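Long-range contact in probable LacI-family transcriptional regulator (Corynebacterium glutamicum ATCC 13032, PDB 3BIL), which probably binds regulatory DNA and controls transcription, as members of the LacI family of bacterial regulators do: residues Ser166-Ala180 and Glu201-Ile215. Residues are numbered along the deposited sequence; the frame is centred on the assembly and turned at random.
Sequences SNPQPGIAAAVELLA and ERLEDFKAACANSKI
A chi1 of 169° sets V176 CG1 opposite the backbone N and brings CG2 onto A209 CB (3.7 Å), where it also meets F206 CD1, while CG1 reaches A209 O and, farther along, S213 OG. I172 has CG2 in that same anti position, and this branch rests on F206 CA at 3.6 Å; its CD1 arm runs crosswise to the R202 side chain and meets R202 CB. A173 and A209 form the closest CA pair in the register, 5.1 Å apart. The axes of 169-180 and 201-212 cross at -41° and come within 8.9 Å. Both helices belong to the C-terminal lobe of the periplasmic-binding-protein fold, layered on the strands of its sheet: I172 also touches F246, and the F206 ring stacks with Y189. At the N-terminal end of helix 169-181, CG and CD of P168 touch the E201 carboxylate, the two side chains crossing at about a right angle, with CD 3.3 Å from E201 OE1, and P168 CG touches D205 OD1. N167 OD1 accepts a capping hydrogen bond from the backbone N-H of Q169. The far end pairs one hydrogen bond with apolar packing: S213 OG donates to E177 OE2 (2.8 Å), arriving on the anti side of the carboxylate, 26° out of its plane. Just beyond, K214 turns the chain in a Schellman motif, and I215 CG2 packs on A180 CB at 3.8 Å.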
loop_
_atom_site.group_PDB
_atom_site.type_symbol
_atom_site.label_atom_id
_atom_site.label_comp_id
_atom_site.label_asym_id
_atom_site.label_seq_id
_atom_site.Cartn_x
_atom_site.Cartn_y
_atom_site.Cartn_z
ATOM N N SER A 166 -15.269 -2.631 -12.575
ATOM C CA SER A 166 -15.294 -1.250 -13.026
ATOM C C SER A 166 -15.345 -1.202 -14.542
ATOM O O SER A 166 -14.717 -2.024 -15.199
ATOM C CB SER A 166 -14.083 -0.478 -12.513
ATOM O OG SER A 166 -12.930 -0.781 -13.284
ATOM N N ASN A 167 -16.128 -0.280 -15.095
ATOM C CA ASN A 167 -16.141 -0.075 -16.547
ATOM C C ASN A 167 -15.099 0.939 -16.951
ATOM O O ASN A 167 -15.226 2.126 -16.625
ATOM C CB ASN A 167 -17.514 0.342 -17.083
ATOM C CG ASN A 167 -17.470 0.738 -18.569
ATOM O OD1 ASN A 167 -16.470 0.536 -19.273
ATOM N ND2 ASN A 167 -18.551 1.320 -19.036
ATOM N N PRO A 168 -14.064 0.484 -17.676
ATOM C CA PRO A 168 -12.911 1.371 -17.922
ATOM C C PRO A 168 -13.072 2.327 -19.071
ATOM O O PRO A 168 -12.266 3.268 -19.218
ATOM C CB PRO A 168 -11.758 0.391 -18.185
ATOM C CG PRO A 168 -12.408 -0.987 -18.424
ATOM C CD PRO A 168 -13.891 -0.863 -18.257
ATOM N N GLN A 169 -14.109 2.134 -19.884
ATOM C CA GLN A 169 -14.234 2.903 -21.137
ATOM C C GLN A 169 -14.406 4.444 -20.940
ATOM O O GLN A 169 -13.755 5.247 -21.646
ATOM C CB GLN A 169 -15.328 2.288 -22.003
ATOM C CG GLN A 169 -15.477 2.825 -23.432
ATOM C CD GLN A 169 -16.074 4.222 -23.512
ATOM O OE1 GLN A 169 -17.015 4.577 -22.780
ATOM N NE2 GLN A 169 -15.521 5.037 -24.413
ATOM N N PRO A 170 -15.299 4.868 -20.013
ATOM C CA PRO A 170 -15.486 6.306 -19.782
ATOM C C PRO A 170 -14.255 7.084 -19.359
ATOM O O PRO A 170 -13.998 8.144 -19.912
ATOM C CB PRO A 170 -16.575 6.348 -18.711
ATOM C CG PRO A 170 -17.328 5.037 -18.897
ATOM C CD PRO A 170 -16.251 4.056 -19.215
ATOM N N GLY A 171 -13.468 6.568 -18.415
ATOM C CA GLY A 171 -12.175 7.193 -18.029
ATOM C C GLY A 171 -11.115 7.174 -19.129
ATOM O O GLY A 171 -10.453 8.215 -19.417
ATOM N N ILE A 172 -10.965 6.015 -19.782
ATOM C CA ILE A 172 -9.986 5.884 -20.874
ATOM C C ILE A 172 -10.318 6.829 -22.044
ATOM O O ILE A 172 -9.437 7.636 -22.523
ATOM C CB ILE A 172 -9.795 4.444 -21.289
ATOM C CG1 ILE A 172 -9.221 3.644 -20.111
ATOM C CG2 ILE A 172 -8.836 4.359 -22.453
ATOM C CD1 ILE A 172 -9.323 2.109 -20.230
ATOM N N ALA A 173 -11.591 6.814 -22.447
ATOM C CA ALA A 173 -12.050 7.748 -23.501
ATOM C C ALA A 173 -11.794 9.197 -23.140
ATOM O O ALA A 173 -11.321 9.959 -23.985
ATOM C CB ALA A 173 -13.478 7.548 -23.783
ATOM N N ALA A 174 -12.044 9.602 -21.881
ATOM C CA ALA A 174 -11.753 11.003 -21.535
ATOM C C ALA A 174 -10.295 11.345 -21.456
ATOM O O ALA A 174 -9.863 12.460 -21.868
ATOM C CB ALA A 174 -12.451 11.410 -20.284
ATOM N N ALA A 175 -9.505 10.421 -20.924
ATOM C CA ALA A 175 -8.060 10.636 -20.952
ATOM C C ALA A 175 -7.558 10.745 -22.382
ATOM O O ALA A 175 -6.793 11.665 -22.682
ATOM C CB ALA A 175 -7.332 9.570 -20.215
ATOM N N VAL A 176 -7.986 9.848 -23.287
ATOM C CA VAL A 176 -7.534 9.958 -24.706
ATOM C C VAL A 176 -7.960 11.281 -25.343
ATOM O O VAL A 176 -7.114 11.994 -25.918
ATOM C CB VAL A 176 -7.953 8.753 -25.574
ATOM C CG1 VAL A 176 -7.708 9.023 -27.046
ATOM C CG2 VAL A 176 -7.182 7.474 -25.140
ATOM N N GLU A 177 -9.249 11.630 -25.186
ATOM C CA GLU A 177 -9.800 12.918 -25.635
ATOM C C GLU A 177 -8.929 14.076 -25.208
ATOM O O GLU A 177 -8.512 14.871 -26.040
ATOM C CB GLU A 177 -11.255 13.121 -25.175
ATOM C CG GLU A 177 -12.310 12.925 -26.280
ATOM C CD GLU A 177 -12.038 13.800 -27.534
ATOM O OE1 GLU A 177 -12.070 15.058 -27.417
ATOM O OE2 GLU A 177 -11.789 13.231 -28.637
ATOM N N LEU A 178 -8.618 14.122 -23.916
ATOM C CA LEU A 178 -7.754 15.133 -23.332
ATOM C C LEU A 178 -6.355 15.141 -23.900
ATOM O O LEU A 178 -5.796 16.224 -24.133
ATOM C CB LEU A 178 -7.715 14.948 -21.809
ATOM C CG LEU A 178 -7.079 16.026 -20.924
ATOM C CD1 LEU A 178 -7.764 17.363 -21.105
ATOM C CD2 LEU A 178 -7.140 15.625 -19.470
ATOM N N LEU A 179 -5.764 13.958 -24.123
ATOM C CA LEU A 179 -4.436 13.920 -24.775
ATOM C C LEU A 179 -4.537 14.511 -26.171
ATOM O O LEU A 179 -3.667 15.311 -26.590
ATOM C CB LEU A 179 -3.772 12.511 -24.777
ATOM C CG LEU A 179 -3.487 12.012 -23.343
ATOM C CD1 LEU A 179 -3.312 10.511 -23.181
ATOM C CD2 LEU A 179 -2.406 12.830 -22.637
ATOM N N ALA A 180 -5.608 14.153 -26.872
ATOM C CA ALA A 180 -5.780 14.616 -28.247
ATOM C C ALA A 180 -5.925 16.143 -28.342
ATOM O O ALA A 180 -5.220 16.762 -29.154
ATOM C CB ALA A 180 -6.935 13.929 -28.892
ATOM N N GLU A 201 -9.537 -5.730 -21.564
ATOM C CA GLU A 201 -10.577 -4.701 -21.534
ATOM C C GLU A 201 -10.008 -3.284 -21.785
ATOM O O GLU A 201 -10.468 -2.574 -22.680
ATOM C CB GLU A 201 -11.298 -4.748 -20.202
ATOM C CG GLU A 201 -12.749 -5.182 -20.245
ATOM C CD GLU A 201 -13.716 -4.030 -19.995
ATOM O OE1 GLU A 201 -14.437 -4.070 -18.968
ATOM O OE2 GLU A 201 -13.742 -3.083 -20.826
ATOM N N ARG A 202 -8.991 -2.901 -21.015
ATOM C CA ARG A 202 -8.449 -1.551 -21.042
ATOM C C ARG A 202 -7.601 -1.298 -22.251
ATOM O O ARG A 202 -7.454 -0.132 -22.668
ATOM C CB ARG A 202 -7.606 -1.283 -19.788
ATOM C CG ARG A 202 -8.398 -1.508 -18.502
ATOM C CD ARG A 202 -7.610 -1.097 -17.307
ATOM N NE ARG A 202 -8.337 -1.460 -16.117
ATOM C CZ ARG A 202 -7.788 -1.490 -14.913
ATOM N NH1 ARG A 202 -6.504 -1.213 -14.788
ATOM N NH2 ARG A 202 -8.504 -1.828 -13.852
ATOM N N LEU A 203 -6.997 -2.357 -22.801
ATOM C CA LEU A 203 -6.242 -2.149 -24.032
ATOM C C LEU A 203 -7.191 -2.072 -25.254
ATOM O O LEU A 203 -6.986 -1.220 -26.133
ATOM C CB LEU A 203 -5.094 -3.151 -24.185
ATOM C CG LEU A 203 -4.506 -3.306 -25.586
ATOM C CD1 LEU A 203 -3.465 -2.214 -25.900
ATOM C CD2 LEU A 203 -3.920 -4.727 -25.726
ATOM N N GLU A 204 -8.245 -2.900 -25.300
ATOM C CA GLU A 204 -9.328 -2.678 -26.301
ATOM C C GLU A 204 -9.780 -1.194 -26.268
ATOM O O GLU A 204 -9.709 -0.506 -27.307
ATOM C CB GLU A 204 -10.570 -3.580 -26.114
ATOM C CG GLU A 204 -10.364 -5.107 -26.043
ATOM C CD GLU A 204 -11.662 -5.894 -25.639
ATOM O OE1 GLU A 204 -11.547 -7.093 -25.260
ATOM O OE2 GLU A 204 -12.793 -5.325 -25.696
ATOM N N ASP A 205 -10.182 -0.707 -25.074
ATOM C CA ASP A 205 -10.737 0.652 -24.890
ATOM C C ASP A 205 -9.793 1.782 -25.244
ATOM O O ASP A 205 -10.172 2.808 -25.797
ATOM C CB ASP A 205 -11.223 0.830 -23.463
ATOM C CG ASP A 205 -12.319 -0.154 -23.102
ATOM O OD1 ASP A 205 -12.547 -0.402 -21.901
ATOM O OD2 ASP A 205 -12.964 -0.689 -24.020
ATOM N N PHE A 206 -8.544 1.628 -24.904
ATOM C CA PHE A 206 -7.607 2.624 -25.320
ATOM C C PHE A 206 -7.486 2.596 -26.859
ATOM O O PHE A 206 -7.311 3.665 -27.489
ATOM C CB PHE A 206 -6.248 2.392 -24.608
ATOM C CG PHE A 206 -5.093 3.064 -25.285
ATOM C CD1 PHE A 206 -4.780 4.374 -24.996
ATOM C CD2 PHE A 206 -4.351 2.378 -26.264
ATOM C CE1 PHE A 206 -3.706 5.012 -25.622
ATOM C CE2 PHE A 206 -3.308 3.002 -26.933
ATOM C CZ PHE A 206 -2.980 4.337 -26.606
ATOM N N LYS A 207 -7.557 1.406 -27.469
ATOM C CA LYS A 207 -7.421 1.316 -28.951
ATOM C C LYS A 207 -8.602 2.006 -29.668
ATOM O O LYS A 207 -8.395 2.913 -30.505
ATOM C CB LYS A 207 -7.204 -0.134 -29.447
ATOM C CG LYS A 207 -5.727 -0.661 -29.441
ATOM C CD LYS A 207 -5.747 -2.184 -29.324
ATOM C CE LYS A 207 -4.675 -2.905 -30.192
ATOM N NZ LYS A 207 -4.597 -4.428 -29.890
ATOM N N ALA A 208 -9.824 1.622 -29.289
ATOM C CA ALA A 208 -11.053 2.290 -29.774
ATOM C C ALA A 208 -11.120 3.806 -29.526
ATOM O O ALA A 208 -11.442 4.563 -30.442
ATOM C CB ALA A 208 -12.281 1.597 -29.215
ATOM N N ALA A 209 -10.810 4.254 -28.305
ATOM C CA ALA A 209 -10.725 5.698 -28.018
ATOM C C ALA A 209 -9.803 6.445 -28.959
ATOM O O ALA A 209 -10.098 7.561 -29.340
ATOM C CB ALA A 209 -10.271 5.960 -26.587
ATOM N N CYS A 210 -8.654 5.861 -29.281
ATOM C CA CYS A 210 -7.729 6.491 -30.211
ATOM C C CYS A 210 -8.355 6.647 -31.603
ATOM O O CYS A 210 -8.219 7.696 -32.254
ATOM C CB CYS A 210 -6.454 5.673 -30.286
ATOM S SG CYS A 210 -5.377 5.880 -28.840
ATOM N N ALA A 211 -9.045 5.602 -32.050
ATOM C CA ALA A 211 -9.768 5.642 -33.312
ATOM C C ALA A 211 -10.877 6.662 -33.139
ATOM O O ALA A 211 -10.993 7.594 -33.932
ATOM C CB ALA A 211 -10.340 4.253 -33.666
ATOM N N ASN A 212 -11.689 6.516 -32.093
ATOM C CA ASN A 212 -12.823 7.404 -31.983
ATOM C C ASN A 212 -12.430 8.864 -31.892
ATOM O O ASN A 212 -13.193 9.734 -32.318
ATOM C CB ASN A 212 -13.774 7.054 -30.856
ATOM C CG ASN A 212 -14.925 8.062 -30.773
ATOM O OD1 ASN A 212 -15.982 7.846 -31.373
ATOM N ND2 ASN A 212 -14.696 9.206 -30.098
ATOM N N SER A 213 -11.265 9.133 -31.311
ATOM C CA SER A 213 -10.744 10.487 -31.191
ATOM C C SER A 213 -10.009 10.875 -32.461
ATOM O O SER A 213 -9.506 12.000 -32.565
ATOM C CB SER A 213 -9.784 10.575 -30.008
ATOM O OG SER A 213 -10.459 10.714 -28.767
ATOM N N LYS A 214 -9.909 9.920 -33.402
ATOM C CA LYS A 214 -9.168 10.054 -34.686
ATOM C C LYS A 214 -7.757 10.608 -34.517
ATOM O O LYS A 214 -7.430 11.649 -35.095
ATOM C CB LYS A 214 -9.919 10.955 -35.694
ATOM C CG LYS A 214 -11.437 10.700 -35.851
ATOM C CD LYS A 214 -12.261 11.796 -35.177
ATOM C CE LYS A 214 -12.376 13.062 -36.068
ATOM N NZ LYS A 214 -12.246 14.316 -35.258
ATOM N N ILE A 215 -6.932 9.924 -33.723
ATOM C CA ILE A 215 -5.497 10.259 -33.638
ATOM C C ILE A 215 -4.627 9.167 -34.244
ATOM O O ILE A 215 -3.394 9.305 -34.310
ATOM C CB ILE A 215 -5.021 10.622 -32.183
ATOM C CG1 ILE A 215 -5.540 9.585 -31.178
ATOM C CG2 ILE A 215 -5.488 12.019 -31.856
ATOM C CD1 ILE A 215 -4.760 9.514 -29.899
#